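Local coordinates for cycloalternan-forming enzyme (Listeria monocytogenes serovar 1/2a, PDB 5F7U), which is a multidomain member of glycosyl hydrolase family 31, built round a TIM barrel that holds a bound glycan and is joined to several beta-sheet domains, at residues 274-278 and 601-605; 610-616 and 627-631; 268-273 and 284-289; 534-540 and 582-587. The protein carries 1 engineered substitution. One frame throughout, in Å; residues are numbered along the deposited sequence.

Contact 1. Residues 274-278 and 601-605; sequences EYQDQ and GDQTS. With GLC (alpha-D-glucopyranose), chain F; GLC (alpha-D-glucopyranose), chain B.
D602 OD2 lies at the edge of the Y275 ring, in its plane, while D602 CB comes up obliquely, 3.6 Å from Y275 CD1, the carboxylate inclined 70° to the ring. Q276 CG lies over one face, displaced toward the rim. GLC of chain F approaches obliquely, its O1 3.4 Å from Y275 CD1. A tyrosine suits this place because its ring carbons border the sugar while its hydroxyl bonds E663. An aspartate suits a sugar hydroxyl, and D602 OD1 accepts a hydrogen bond from O2 of GLC of chain B (2.5 Å). The buried carbonyl D602 O is gripped from opposite faces of its plane, by Q276 N at 3.0 Å and by Q278 NE2 at 2.9 Å. The Q278 bond is the straighter one (162°); its side chain bends at chi2 (89°), turning the amide back to this carbonyl. The Q276 and T604 side chains cross at about a right angle, Q276 CD 3.5 Å from T604 CG2, and one water bridges Q276 O and T604 N. Residues 274-278 lead from strand 266-269 of the mutarotase-like region into helix 278-281. Residues 601-605 follow barrel strand 597-599 and precede helix 607-622, where S609 bonds T604 OG1.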
# COMPACT_ATOMS: atom_id res chain seq x y z
N GLU A 274 10.46 4.07 -13.63
CA GLU A 274 10.35 3.05 -14.70
C GLU A 274 8.95 3.07 -15.28
O GLU A 274 7.99 2.75 -14.59
CB GLU A 274 10.67 1.63 -14.18
CG GLU A 274 10.68 0.55 -15.28
CD GLU A 274 11.80 0.76 -16.31
OE1 GLU A 274 12.80 1.43 -16.00
OE2 GLU A 274 11.66 0.27 -17.46
N TYR A 275 8.85 3.48 -16.54
CA TYR A 275 7.54 3.65 -17.19
C TYR A 275 6.98 2.31 -17.67
O TYR A 275 7.66 1.60 -18.42
CB TYR A 275 7.76 4.62 -18.35
CG TYR A 275 6.56 4.95 -19.20
CD1 TYR A 275 5.57 5.82 -18.73
CD2 TYR A 275 6.46 4.45 -20.50
CE1 TYR A 275 4.47 6.15 -19.54
CE2 TYR A 275 5.37 4.77 -21.31
CZ TYR A 275 4.39 5.63 -20.82
OH TYR A 275 3.30 5.94 -21.63
N GLN A 276 5.77 1.95 -17.22
CA GLN A 276 5.00 0.80 -17.73
C GLN A 276 5.47 -0.63 -17.40
O GLN A 276 4.64 -1.53 -17.27
CB GLN A 276 4.79 0.88 -19.25
CG GLN A 276 3.90 2.01 -19.74
CD GLN A 276 3.69 2.00 -21.27
OE1 GLN A 276 3.00 2.86 -21.81
NE2 GLN A 276 4.28 1.05 -21.95
N ASP A 277 6.78 -0.86 -17.31
CA ASP A 277 7.24 -2.24 -17.13
C ASP A 277 7.92 -2.47 -15.77
O ASP A 277 8.95 -3.16 -15.65
CB ASP A 277 8.13 -2.69 -18.31
CG ASP A 277 9.42 -1.90 -18.42
OD1 ASP A 277 9.55 -0.88 -17.72
OD2 ASP A 277 10.32 -2.31 -19.20
N GLN A 278 7.32 -1.91 -14.73
CA GLN A 278 7.87 -2.03 -13.39
C GLN A 278 7.95 -3.50 -12.95
O GLN A 278 8.95 -3.89 -12.35
CB GLN A 278 7.01 -1.22 -12.38
CG GLN A 278 6.84 0.27 -12.70
CD GLN A 278 5.62 0.56 -13.60
OE1 GLN A 278 5.01 -0.34 -14.16
NE2 GLN A 278 5.24 1.84 -13.70
N GLY A 601 1.75 4.91 -10.12
CA GLY A 601 2.50 5.37 -11.29
C GLY A 601 1.93 4.96 -12.63
O GLY A 601 0.73 4.80 -12.78
N ASP A 602 2.82 4.79 -13.61
CA ASP A 602 2.42 4.83 -15.02
C ASP A 602 2.29 3.42 -15.54
O ASP A 602 3.31 2.74 -15.73
CB ASP A 602 3.49 5.57 -15.85
CG ASP A 602 3.66 7.04 -15.44
OD1 ASP A 602 2.75 7.63 -14.85
OD2 ASP A 602 4.74 7.61 -15.72
N GLN A 603 1.05 3.00 -15.76
CA GLN A 603 0.75 1.62 -16.17
C GLN A 603 -0.22 1.58 -17.36
O GLN A 603 -0.94 2.53 -17.64
CB GLN A 603 0.21 0.80 -14.99
CG GLN A 603 1.14 0.82 -13.78
CD GLN A 603 0.63 -0.04 -12.65
OE1 GLN A 603 0.02 0.48 -11.71
NE2 GLN A 603 0.80 -1.36 -12.77
N THR A 604 -0.23 0.46 -18.06
CA THR A 604 -1.11 0.33 -19.23
C THR A 604 -2.49 -0.24 -18.87
O THR A 604 -2.68 -0.86 -17.82
CB THR A 604 -0.50 -0.55 -20.32
OG1 THR A 604 -0.12 -1.81 -19.75
CG2 THR A 604 0.73 0.10 -20.95
N SER A 605 -3.44 -0.04 -19.77
CA SER A 605 -4.82 -0.52 -19.57
C SER A 605 -4.93 -1.99 -19.95
O SER A 605 -5.58 -2.37 -20.95
CB SER A 605 -5.80 0.35 -20.36
OG SER A 605 -5.82 1.66 -19.80
C1 GLC F . 7.46 10.04 -19.00
C2 GLC F . 7.86 10.47 -17.58
C3 GLC F . 6.73 10.22 -16.58
C4 GLC F . 5.45 10.95 -17.00
C5 GLC F . 5.11 10.49 -18.44
C6 GLC F . 3.91 11.20 -19.04
O1 GLC F . 7.41 8.60 -19.08
O2 GLC F . 9.03 9.75 -17.18
O3 GLC F . 7.16 10.61 -15.27
O4 GLC F . 4.33 10.61 -16.14
O5 GLC F . 6.20 10.60 -19.38
O6 GLC F . 2.87 10.23 -19.01
C1 GLC B . 4.03 11.56 -15.08
C2 GLC B . 2.92 10.98 -14.16
C3 GLC B . 1.54 10.93 -14.85
C4 GLC B . 1.19 12.31 -15.44
C5 GLC B . 2.37 12.92 -16.20
C6 GLC B . 2.13 14.34 -16.67
O2 GLC B . 3.34 9.74 -13.59
O3 GLC B . 0.51 10.55 -13.92
O4 GLC B . 0.06 12.18 -16.33
O5 GLC B . 3.62 12.88 -15.47
O6 GLC B . 3.25 14.68 -17.51
O HOH W 1 2.06 -1.38 -17.30

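Contact 2. Residues 610-616 and 627-631; sequences FQASLKA and YWAWD
S613 OG lies 3.5 Å from W630 CE3 and has two acceptors near it outside the pair, Q603 OE1 and S609 O, which compete for its one proton. A serine fits here: it is small enough for its CB to sit 3.6 Å from W630 CE3, yet it offers a hydroxyl to the loop that leads into its own helix. The backbone of the same residue meets the other tryptophan, S613 O coming within 3.1 Å of W628 CZ2. One turn further along, A616 meets the W628 indole with its backbone carbonyl carbon and with its methyl CB, 4.3 Å from W628 CZ2. The indole nitrogen of W628 bonds E255 OE2, outside the pair. Helix 607-622 is the connection of a beta-alpha-beta unit of the TIM barrel: it follows strand 597-599 and returns the chain to strand 628-631, so that the segments 610-616 and 628-631 run antiparallel (168°), their axes 9.2 Å apart at closest approach. W628 and W630 both point from the strand toward the helix and fill the layer between them with broad indoles. F610 completes this layer with its ring nearly parallel to the six-membered ring of W630 (9°), but slid aside, with centroids 5.0 Å apart, so that the two barely overlap. Their closest atoms are F610 CD1 and W630 CH2, at 3.4 Å. W630 takes the less roomy rotamer, with CG between the backbone N and the carbonyl carbon (chi1 66°), which lays its indole beside F610 and S613. Helix 642-653 adds A648 and M651 against W630, and L644 and M651 against F610.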
# COMPACT_ATOMS: atom_id res chain seq x y z
N PHE A 610 -3.20 -4.43 -14.14
CA PHE A 610 -4.14 -4.44 -12.99
C PHE A 610 -3.54 -5.37 -11.92
O PHE A 610 -3.46 -4.98 -10.74
CB PHE A 610 -5.49 -4.94 -13.50
CG PHE A 610 -6.64 -4.95 -12.50
CD1 PHE A 610 -6.56 -4.38 -11.22
CD2 PHE A 610 -7.86 -5.50 -12.92
CE1 PHE A 610 -7.66 -4.40 -10.36
CE2 PHE A 610 -8.98 -5.52 -12.07
CZ PHE A 610 -8.87 -4.96 -10.79
N GLN A 611 -3.09 -6.56 -12.33
CA GLN A 611 -2.46 -7.50 -11.39
C GLN A 611 -1.25 -6.88 -10.72
O GLN A 611 -1.09 -7.03 -9.50
CB GLN A 611 -2.07 -8.80 -12.08
CG GLN A 611 -3.28 -9.62 -12.54
CD GLN A 611 -2.94 -10.65 -13.60
OE1 GLN A 611 -1.76 -11.04 -13.74
NE2 GLN A 611 -3.95 -11.07 -14.37
N ALA A 612 -0.44 -6.16 -11.49
CA ALA A 612 0.76 -5.53 -10.92
C ALA A 612 0.39 -4.38 -9.96
O ALA A 612 1.04 -4.20 -8.92
CB ALA A 612 1.68 -5.05 -12.02
N SER A 613 -0.66 -3.62 -10.29
CA SER A 613 -1.12 -2.56 -9.41
C SER A 613 -1.55 -3.12 -8.05
O SER A 613 -1.21 -2.56 -7.00
CB SER A 613 -2.32 -1.83 -10.05
OG SER A 613 -1.95 -1.22 -11.28
N LEU A 614 -2.28 -4.23 -8.07
CA LEU A 614 -2.71 -4.81 -6.80
C LEU A 614 -1.50 -5.27 -5.96
O LEU A 614 -1.46 -5.05 -4.74
CB LEU A 614 -3.77 -5.91 -7.02
CG LEU A 614 -4.39 -6.59 -5.80
CD1 LEU A 614 -4.84 -5.57 -4.74
CD2 LEU A 614 -5.56 -7.43 -6.27
N LYS A 615 -0.50 -5.88 -6.61
CA LYS A 615 0.74 -6.24 -5.89
C LYS A 615 1.42 -5.02 -5.28
O LYS A 615 1.89 -5.05 -4.11
CB LYS A 615 1.69 -7.00 -6.82
CG LYS A 615 1.11 -8.36 -7.23
CD LYS A 615 1.99 -9.02 -8.28
CE LYS A 615 1.24 -10.14 -8.98
NZ LYS A 615 2.09 -10.78 -10.06
N ALA A 616 1.42 -3.92 -6.04
CA ALA A 616 2.02 -2.67 -5.59
C ALA A 616 1.30 -2.13 -4.35
O ALA A 616 1.95 -1.71 -3.40
CB ALA A 616 2.00 -1.64 -6.71
N TYR A 627 -2.27 4.92 2.48
CA TYR A 627 -3.14 5.77 1.64
C TYR A 627 -2.65 5.68 0.21
O TYR A 627 -1.98 6.59 -0.30
CB TYR A 627 -3.15 7.22 2.13
CG TYR A 627 -3.69 7.43 3.54
CD1 TYR A 627 -4.39 6.42 4.24
CD2 TYR A 627 -3.47 8.65 4.18
CE1 TYR A 627 -4.86 6.65 5.54
CE2 TYR A 627 -3.96 8.90 5.45
CZ TYR A 627 -4.64 7.91 6.13
OH TYR A 627 -5.09 8.18 7.42
N TRP A 628 -3.00 4.56 -0.41
CA TRP A 628 -2.45 4.17 -1.70
C TRP A 628 -3.54 4.22 -2.78
O TRP A 628 -4.67 3.78 -2.55
CB TRP A 628 -1.83 2.77 -1.58
CG TRP A 628 -1.35 2.17 -2.90
CD1 TRP A 628 -0.09 2.22 -3.42
CD2 TRP A 628 -2.14 1.42 -3.82
NE1 TRP A 628 -0.04 1.57 -4.61
CE2 TRP A 628 -1.29 1.07 -4.90
CE3 TRP A 628 -3.49 1.01 -3.85
CZ2 TRP A 628 -1.72 0.30 -5.98
CZ3 TRP A 628 -3.95 0.28 -4.96
CH2 TRP A 628 -3.05 -0.09 -5.99
N ALA A 629 -3.15 4.74 -3.95
CA ALA A 629 -4.04 4.85 -5.11
C ALA A 629 -3.41 4.17 -6.31
O ALA A 629 -2.22 3.90 -6.33
CB ALA A 629 -4.27 6.31 -5.47
N TRP A 630 -4.23 3.98 -7.34
CA TRP A 630 -3.74 3.61 -8.67
C TRP A 630 -4.63 4.29 -9.69
O TRP A 630 -5.74 4.73 -9.36
CB TRP A 630 -3.71 2.08 -8.85
CG TRP A 630 -5.08 1.41 -8.86
CD1 TRP A 630 -6.04 1.46 -7.86
CD2 TRP A 630 -5.62 0.58 -9.89
NE1 TRP A 630 -7.15 0.73 -8.23
CE2 TRP A 630 -6.92 0.17 -9.46
CE3 TRP A 630 -5.14 0.13 -11.12
CZ2 TRP A 630 -7.75 -0.66 -10.25
CZ3 TRP A 630 -5.96 -0.72 -11.91
CH2 TRP A 630 -7.25 -1.09 -11.47
N ASP A 631 -4.14 4.41 -10.93
CA ASP A 631 -4.97 4.89 -12.03
C ASP A 631 -5.89 3.73 -12.44
O ASP A 631 -5.44 2.81 -13.10
CB ASP A 631 -4.10 5.29 -13.25
CG ASP A 631 -3.03 6.36 -12.92
OD1 ASP A 631 -3.20 7.14 -11.98
OD2 ASP A 631 -2.02 6.42 -13.64

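Contact 3. Residues 268-273 and 284-289; sequences ETYVYN and TYLAVP. With GLC (alpha-D-glucopyranose), chain F.
Residues 268-273 and 284-289 run in opposite directions, T269 facing A287 and V271 facing Y285, and one direct backbone hydrogen bond joins them, from Y272 N to T284 O (2.8 Å). A water links the chains further along, accepting from T284 N and donating to Y270 O, and Y285 CA makes a C-H...O contact with Y272 O at 3.4 Å. The small A287 lets the chains come close, its CB 3.4 Å from Y270 N. T269 has its methyl CG2 anti to the backbone N, which carries it to P289 CD at 3.8 Å; its hydroxyl shares a second water with V288 O and also bonds S307. V271 CG1 packs on Y285 O at 3.6 Å, a compact branched side chain between the two segments, its CG1 also near A287 CB. Both segments belong to the galactose mutarotase-like region of the enzyme, and two local turns shape them: T269 centres an inverse gamma turn, and T284 forms an ST turn in which OG1 accepts from L286 N (3.1 Å, 174°). Toward the sugar, the amide group of N273, whichever way round it is, lies beside the edge of the Y285 ring, with the two planes 30° apart, and beside GLC of chain F. Y285 CD1 is 3.5 Å from Y272 O. On the barrel side, T589 OG1 bonds A287 O.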
# COMPACT_ATOMS: atom_id res chain seq x y z
N GLU A 268 16.24 -4.59 -4.70
CA GLU A 268 17.05 -3.38 -4.63
C GLU A 268 16.25 -2.27 -3.97
O GLU A 268 15.15 -1.96 -4.42
CB GLU A 268 17.42 -2.89 -6.04
CG GLU A 268 18.07 -3.94 -6.93
CD GLU A 268 19.38 -4.50 -6.40
OE1 GLU A 268 20.07 -3.87 -5.56
OE2 GLU A 268 19.76 -5.59 -6.87
N THR A 269 16.82 -1.68 -2.92
CA THR A 269 16.23 -0.51 -2.29
C THR A 269 16.76 0.71 -3.05
O THR A 269 17.80 1.27 -2.72
CB THR A 269 16.56 -0.42 -0.79
OG1 THR A 269 16.34 -1.70 -0.18
CG2 THR A 269 15.64 0.62 -0.11
N TYR A 270 16.04 1.07 -4.10
CA TYR A 270 16.54 2.06 -5.04
C TYR A 270 15.35 2.66 -5.76
O TYR A 270 14.67 1.96 -6.53
CB TYR A 270 17.44 1.36 -6.07
CG TYR A 270 18.20 2.28 -7.01
CD1 TYR A 270 19.36 2.96 -6.57
CD2 TYR A 270 17.80 2.42 -8.35
CE1 TYR A 270 20.08 3.77 -7.44
CE2 TYR A 270 18.52 3.22 -9.22
CZ TYR A 270 19.64 3.90 -8.76
OH TYR A 270 20.34 4.69 -9.65
N VAL A 271 15.10 3.94 -5.53
CA VAL A 271 13.98 4.59 -6.21
C VAL A 271 14.31 4.79 -7.69
O VAL A 271 15.45 5.13 -8.04
CB VAL A 271 13.57 5.94 -5.55
CG1 VAL A 271 13.14 5.73 -4.09
CG2 VAL A 271 14.65 7.01 -5.68
N TYR A 272 13.32 4.57 -8.55
CA TYR A 272 13.56 4.70 -9.98
C TYR A 272 12.26 5.01 -10.69
O TYR A 272 11.20 4.52 -10.30
CB TYR A 272 14.22 3.42 -10.53
CG TYR A 272 14.85 3.61 -11.88
CD1 TYR A 272 16.17 4.09 -12.00
CD2 TYR A 272 14.15 3.29 -13.02
CE1 TYR A 272 16.75 4.25 -13.27
CE2 TYR A 272 14.70 3.46 -14.27
CZ TYR A 272 15.98 3.93 -14.39
OH TYR A 272 16.45 4.06 -15.69
N ASN A 273 12.35 5.86 -11.71
CA ASN A 273 11.20 6.15 -12.57
C ASN A 273 11.19 5.19 -13.78
O ASN A 273 11.83 5.47 -14.80
CB ASN A 273 11.21 7.64 -13.00
CG ASN A 273 10.13 7.95 -14.05
OD1 ASN A 273 9.19 7.18 -14.20
ND2 ASN A 273 10.28 9.04 -14.79
N THR A 284 10.88 0.18 -9.01
CA THR A 284 9.84 0.90 -8.27
C THR A 284 10.21 2.34 -7.98
O THR A 284 11.40 2.69 -7.85
CB THR A 284 9.46 0.21 -6.95
OG1 THR A 284 8.36 0.92 -6.35
CG2 THR A 284 10.66 0.14 -5.94
N TYR A 285 9.17 3.16 -7.87
CA TYR A 285 9.30 4.56 -7.49
C TYR A 285 9.46 4.72 -5.99
O TYR A 285 9.88 5.78 -5.53
CB TYR A 285 8.01 5.31 -7.84
CG TYR A 285 7.48 5.12 -9.24
CD1 TYR A 285 7.94 5.91 -10.30
CD2 TYR A 285 6.44 4.18 -9.49
CE1 TYR A 285 7.40 5.78 -11.57
CE2 TYR A 285 5.91 4.04 -10.76
CZ TYR A 285 6.41 4.83 -11.79
OH TYR A 285 5.87 4.69 -13.02
N LEU A 286 9.07 3.70 -5.23
CA LEU A 286 8.91 3.86 -3.78
C LEU A 286 9.52 2.62 -3.14
O LEU A 286 8.92 1.55 -3.13
CB LEU A 286 7.42 4.03 -3.44
CG LEU A 286 7.06 4.69 -2.09
CD1 LEU A 286 5.53 4.83 -2.04
CD2 LEU A 286 7.56 3.89 -0.91
N ALA A 287 10.75 2.78 -2.64
CA ALA A 287 11.57 1.66 -2.16
C ALA A 287 11.88 1.88 -0.70
O ALA A 287 12.35 2.95 -0.33
CB ALA A 287 12.87 1.58 -2.95
N VAL A 288 11.63 0.86 0.11
CA VAL A 288 11.74 1.00 1.58
C VAL A 288 12.52 -0.20 2.09
O VAL A 288 12.17 -1.32 1.77
CB VAL A 288 10.33 1.01 2.23
CG1 VAL A 288 10.45 1.08 3.74
CG2 VAL A 288 9.46 2.16 1.67
N PRO A 289 13.58 0.02 2.89
CA PRO A 289 14.38 -1.13 3.36
C PRO A 289 13.77 -1.76 4.63
O PRO A 289 14.41 -1.82 5.67
CB PRO A 289 15.76 -0.49 3.64
CG PRO A 289 15.38 0.91 4.12
CD PRO A 289 14.16 1.31 3.31
C1 GLC F . 7.46 10.04 -19.00
C2 GLC F . 7.86 10.47 -17.58
C3 GLC F . 6.73 10.22 -16.58
C4 GLC F . 5.45 10.95 -17.00
C5 GLC F . 5.11 10.49 -18.44
C6 GLC F . 3.91 11.20 -19.04
O1 GLC F . 7.41 8.60 -19.08
O2 GLC F . 9.03 9.75 -17.18
O3 GLC F . 7.16 10.61 -15.27
O4 GLC F . 4.33 10.61 -16.14
O5 GLC F . 6.20 10.60 -19.38
O6 GLC F . 2.87 10.23 -19.01
O HOH W 2 13.68 -2.46 -0.49
O HOH W 3 13.91 0.40 -8.71

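Contact 4. Residues 534-540 and 582-587; sequences FKTNGGE and VSFSRS. Engineered in segment 534-540: N537 (natural residue Asp). With GLC (alpha-D-glucopyranose), chain B; GLC (alpha-D-glucopyranose), chain F.
The ionic part is a side-on salt bridge in which R586 grips E540 with two nitrogens, R586 NE to OE1 at 2.8 Å on the syn lone pair and R586 NH2 to OE2 at 2.9 Å, the second nearly straight (172°). The carboxylate and guanidinium planes are turned 44° apart. Held this way, the long arginine directs NH1 to O3 of GLC of chain F (2.8 Å) and, weakly, to O2 of GLC of chain B. N537, an engineered residue in place of aspartate, puts OD1 over one face of the guanidinium, toward its rim and without a hydrogen bond to it, the amide nearly perpendicular; OD1 also accepts from G538 N. Backbone bonding comes next: F584 N donates to F534 O at 3.1 Å, and K535 CA makes a C-H...O contact with F584 O. These segments carry neighbouring parallel strands of the TIM barrel, 534-536 and 584-585, and their C-terminal ends lead to the bound sugars. K535 and F584 lie side by side on one face, K535 CG 4.1 Å from F584 CD1; the extended lysine carries NZ to a salt bridge with E400 and a weak bond to O3 of GLC of chain B. T536 and S585 occupy the other face, toward helix 555-577, as small residues, T536 OG1 2.6 Å from S585 OG. Waters add further links: one joins T536 OG1 and S583 OG, and another donates to T536 O and G538 O while accepting from R586 N. A positive phi (72°) favours glycine at G538, whose carbonyl O meets S587 CB at 3.6 Å.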
# COMPACT_ATOMS: atom_id res chain seq x y z
N PHE A 534 -1.28 19.61 -3.87
CA PHE A 534 -0.44 19.42 -5.04
C PHE A 534 -0.28 17.95 -5.38
O PHE A 534 -0.17 17.10 -4.48
CB PHE A 534 0.95 19.99 -4.79
CG PHE A 534 0.98 21.47 -4.52
CD1 PHE A 534 0.85 22.37 -5.57
CD2 PHE A 534 1.11 21.96 -3.21
CE1 PHE A 534 0.89 23.75 -5.33
CE2 PHE A 534 1.12 23.34 -2.96
CZ PHE A 534 1.03 24.23 -4.03
N LYS A 535 -0.23 17.68 -6.68
CA LYS A 535 0.20 16.38 -7.17
C LYS A 535 1.69 16.48 -7.46
O LYS A 535 2.10 16.93 -8.54
CB LYS A 535 -0.60 15.92 -8.40
CG LYS A 535 -0.14 14.54 -8.96
CD LYS A 535 -1.05 14.10 -10.12
CE LYS A 535 -0.62 12.70 -10.59
NZ LYS A 535 -1.47 12.19 -11.72
N THR A 536 2.48 16.10 -6.47
CA THR A 536 3.94 16.22 -6.54
C THR A 536 4.53 14.99 -7.19
O THR A 536 4.74 13.96 -6.55
CB THR A 536 4.53 16.49 -5.14
OG1 THR A 536 3.76 15.79 -4.16
CG2 THR A 536 4.47 17.97 -4.83
N ASN A 537 4.75 15.10 -8.49
CA ASN A 537 5.28 14.03 -9.31
C ASN A 537 6.80 14.07 -9.36
O ASN A 537 7.42 15.06 -9.01
CB ASN A 537 4.78 14.23 -10.74
CG ASN A 537 4.46 12.93 -11.43
OD1 ASN A 537 5.15 11.92 -11.29
ND2 ASN A 537 3.34 12.93 -12.13
N GLY A 538 7.38 12.97 -9.84
CA GLY A 538 8.83 12.88 -9.97
C GLY A 538 9.54 12.74 -8.64
O GLY A 538 8.96 12.31 -7.63
N GLY A 539 10.82 13.11 -8.64
CA GLY A 539 11.64 13.00 -7.44
C GLY A 539 12.73 11.96 -7.57
O GLY A 539 13.66 11.95 -6.75
N GLU A 540 12.63 11.10 -8.59
CA GLU A 540 13.63 10.03 -8.80
C GLU A 540 14.78 10.55 -9.67
O GLU A 540 15.16 9.93 -10.67
CB GLU A 540 12.98 8.80 -9.47
CG GLU A 540 11.61 8.39 -8.90
CD GLU A 540 10.42 9.10 -9.53
OE1 GLU A 540 9.27 8.71 -9.27
OE2 GLU A 540 10.59 10.05 -10.32
N VAL A 582 -4.16 18.24 0.58
CA VAL A 582 -3.70 16.85 0.46
C VAL A 582 -2.65 16.79 -0.66
O VAL A 582 -2.84 17.40 -1.71
CB VAL A 582 -4.89 15.96 0.07
CG1 VAL A 582 -4.46 14.54 -0.28
CG2 VAL A 582 -5.89 15.93 1.22
N SER A 583 -1.56 16.04 -0.44
CA SER A 583 -0.61 15.70 -1.52
C SER A 583 -0.90 14.35 -2.16
O SER A 583 -1.43 13.45 -1.50
CB SER A 583 0.81 15.68 -0.98
OG SER A 583 1.21 16.99 -0.59
N PHE A 584 -0.49 14.21 -3.42
CA PHE A 584 -0.74 13.01 -4.22
C PHE A 584 0.59 12.82 -4.96
O PHE A 584 0.96 13.65 -5.81
CB PHE A 584 -1.92 13.34 -5.16
CG PHE A 584 -2.57 12.14 -5.79
CD1 PHE A 584 -2.00 11.53 -6.92
CD2 PHE A 584 -3.82 11.69 -5.33
CE1 PHE A 584 -2.61 10.44 -7.54
CE2 PHE A 584 -4.44 10.59 -5.96
CZ PHE A 584 -3.83 9.97 -7.06
N SER A 585 1.33 11.76 -4.61
CA SER A 585 2.74 11.60 -5.06
C SER A 585 3.03 10.17 -5.45
O SER A 585 2.21 9.29 -5.20
CB SER A 585 3.69 12.00 -3.94
OG SER A 585 3.36 13.28 -3.44
N ARG A 586 4.18 9.92 -6.10
CA ARG A 586 4.51 8.54 -6.47
C ARG A 586 5.78 7.97 -5.87
O ARG A 586 5.90 6.75 -5.75
CB ARG A 586 4.52 8.34 -7.98
CG ARG A 586 5.61 9.09 -8.69
CD ARG A 586 5.65 8.75 -10.17
NE ARG A 586 6.92 9.24 -10.67
CZ ARG A 586 7.19 9.53 -11.94
NH1 ARG A 586 6.26 9.38 -12.89
NH2 ARG A 586 8.41 9.95 -12.25
N SER A 587 6.71 8.85 -5.47
CA SER A 587 8.05 8.40 -5.11
C SER A 587 8.38 8.65 -3.66
O SER A 587 7.94 9.65 -3.09
CB SER A 587 9.11 9.12 -5.95
OG SER A 587 10.39 8.53 -5.71
C1 GLC B . 4.03 11.56 -15.08
C2 GLC B . 2.92 10.98 -14.16
C3 GLC B . 1.54 10.93 -14.85
C4 GLC B . 1.19 12.31 -15.44
C5 GLC B . 2.37 12.92 -16.20
C6 GLC B . 2.13 14.34 -16.67
O2 GLC B . 3.34 9.74 -13.59
O3 GLC B . 0.51 10.55 -13.92
O4 GLC B . 0.06 12.18 -16.33
O5 GLC B . 3.62 12.88 -15.47
O6 GLC B . 3.25 14.68 -17.51
C1 GLC F . 7.46 10.04 -19.00
C2 GLC F . 7.86 10.47 -17.58
C3 GLC F . 6.73 10.22 -16.58
C4 GLC F . 5.45 10.95 -17.00
C5 GLC F . 5.11 10.49 -18.44
C6 GLC F . 3.91 11.20 -19.04
O1 GLC F . 7.41 8.60 -19.08
O2 GLC F . 9.03 9.75 -17.18
O3 GLC F . 7.16 10.61 -15.27
O4 GLC F . 4.33 10.61 -16.14
O5 GLC F . 6.20 10.60 -19.38
O6 GLC F . 2.87 10.23 -19.01
O HOH W 4 -0.29 19.31 -0.98
O HOH W 5 6.39 11.80 -6.44
O HOH W 6 3.63 16.98 -1.67

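How the contacts relate
Contacts 1, 3 and 4 meet round the bound glycan: all three touch GLC of chain F, and contacts 1 and 4 also touch GLC of chain B. Y285 of contact 3 is their common neighbour. Its OH lies 3.0 Å from Q278 NE2 and 3.1 Å from D602 N of contact 1, and its O lies 2.8 Å from S587 OG of contact 4, all probable hydrogen bonds. The mutarotase-like region thereby borders the barrel pocket. Contact 2 stands further back, the W630 side chain about 11 Å from a GLC. It reaches contact 1 through S613 OG and Q603 OE1 (2.6 Å), and contact 4 through A629 CB and F584 CZ (4.0 Å).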